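Side-chain contact in gene 2 protein (Enterobacteria phage Sf6, PDB 5C12), which forms, as the large terminase subunit, the DNA-packaging motor of the phage, its nuclease domain here probably cutting DNA with bound metal ions: residues Gly207-Met210 and Leu211-Phe215. The protein carries 1 engineered substitution. Sequence-based numbering, arbitrary orientation.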
# COMPACT_ATOMS: atom_id res chain seq x y z
N GLY A 207 -12.24 4.30 10.13
CA GLY A 207 -12.26 4.31 11.59
C GLY A 207 -11.00 4.97 12.12
O GLY A 207 -9.90 4.73 11.63
N GLU A 208 -11.16 5.80 13.14
CA GLU A 208 -10.05 6.55 13.70
C GLU A 208 -8.92 5.66 14.23
O GLU A 208 -7.75 5.93 14.00
CB GLU A 208 -10.57 7.46 14.82
CG GLU A 208 -9.57 8.49 15.25
CD GLU A 208 -10.19 9.51 16.20
OE1 GLU A 208 -11.14 9.14 16.91
OE2 GLU A 208 -9.72 10.67 16.21
N LYS A 209 -9.28 4.60 14.94
CA LYS A 209 -8.29 3.74 15.60
C LYS A 209 -7.37 3.09 14.56
O LYS A 209 -6.14 3.15 14.68
CB LYS A 209 -9.01 2.66 16.42
CG LYS A 209 -8.14 1.54 16.92
CD LYS A 209 -7.40 1.90 18.18
CE LYS A 209 -7.11 0.65 19.00
NZ LYS A 209 -6.20 0.95 20.14
N MET A 210 -7.96 2.49 13.54
CA MET A 210 -7.15 1.85 12.51
C MET A 210 -6.37 2.87 11.68
O MET A 210 -5.26 2.60 11.22
CB MET A 210 -8.00 0.93 11.62
CG MET A 210 -8.50 -0.36 12.30
SD MET A 210 -7.18 -1.25 13.12
CE MET A 210 -6.09 -1.58 11.78
N LEU A 211 -6.95 4.05 11.46
CA LEU A 211 -6.25 5.06 10.70
C LEU A 211 -4.98 5.50 11.44
O LEU A 211 -3.92 5.65 10.83
CB LEU A 211 -7.16 6.26 10.42
CG LEU A 211 -6.61 7.32 9.46
CD1 LEU A 211 -6.34 6.73 8.10
CD2 LEU A 211 -7.60 8.50 9.37
N GLU A 212 -5.09 5.71 12.75
CA GLU A 212 -3.94 6.05 13.60
C GLU A 212 -2.88 4.94 13.58
O GLU A 212 -1.68 5.24 13.53
CB GLU A 212 -4.38 6.33 15.04
CG GLU A 212 -3.20 6.63 15.95
CD GLU A 212 -2.31 7.72 15.37
OE1 GLU A 212 -2.89 8.75 14.95
OE2 GLU A 212 -1.07 7.54 15.31
N LYS A 213 -3.30 3.68 13.62
CA LYS A 213 -2.32 2.59 13.56
C LYS A 213 -1.56 2.61 12.24
O LYS A 213 -0.33 2.43 12.21
CB LYS A 213 -2.99 1.21 13.73
CG LYS A 213 -3.58 0.96 15.10
CD LYS A 213 -3.81 -0.53 15.26
CE LYS A 213 -4.39 -0.88 16.59
NZ LYS A 213 -4.19 -2.34 16.87
N LEU A 214 -2.29 2.83 11.15
CA LEU A 214 -1.67 2.93 9.83
C LEU A 214 -0.65 4.07 9.81
O LEU A 214 0.48 3.90 9.35
CB LEU A 214 -2.72 3.17 8.76
CG LEU A 214 -2.16 3.54 7.39
CD1 LEU A 214 -1.52 2.35 6.73
CD2 LEU A 214 -3.24 4.18 6.48
N PHE A 215 -1.06 5.23 10.31
CA PHE A 215 -0.19 6.38 10.27
C PHE A 215 1.10 6.16 11.05
O PHE A 215 2.17 6.59 10.63
CB PHE A 215 -0.91 7.62 10.80
CG PHE A 215 -1.98 8.17 9.89
CD1 PHE A 215 -2.30 7.56 8.69
CD2 PHE A 215 -2.65 9.33 10.24
CE1 PHE A 215 -3.27 8.10 7.86
CE2 PHE A 215 -3.61 9.86 9.41
CZ PHE A 215 -3.92 9.27 8.22
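Lys213 extends its aliphatic chain outward from the first turns of helix 208-218, leaning toward the N-terminal end, and crosses two neighbours at an angle: its CE meets Lys209 CE at 3.9 Å and its CD lies 4.1 Å from Met210 SD. Its CG, turned away from the carbonyl carbon (chi1 -68°), rests on Lys209 O at 3.4 Å. Lys209 NZ stays 5.1 Å from Lys213 NZ, and the salt bridge from Lys213 to Glu76 probably offsets the like charges. In Met210 the bend at chi2 sets SD near Lys213 CD, while chi3 turns only the methyl.

Beneath, four successive i to i+4 backbone bonds set the spacing, beginning with Leu211 N to Gly207 O at 3.0 Å. The Gly207 N-cap, with its positive phi of 97°, marks the break from helix 203-206. Further on, Leu211 lays CG over a face of the Phe215 ring, 3.5 Å above its plane and toward the rim.

The helix is amphipathic: Glu208 and Glu212 reach outward to Lys203 and Arg26, Leu211 and Leu214 pack on Phe201 of strand 200-201, Phe215 meets helix 26-32, and Met210, Lys213 and Leu214 touch Leu250 of helix 249-256, which carries the metal ligand Asp252.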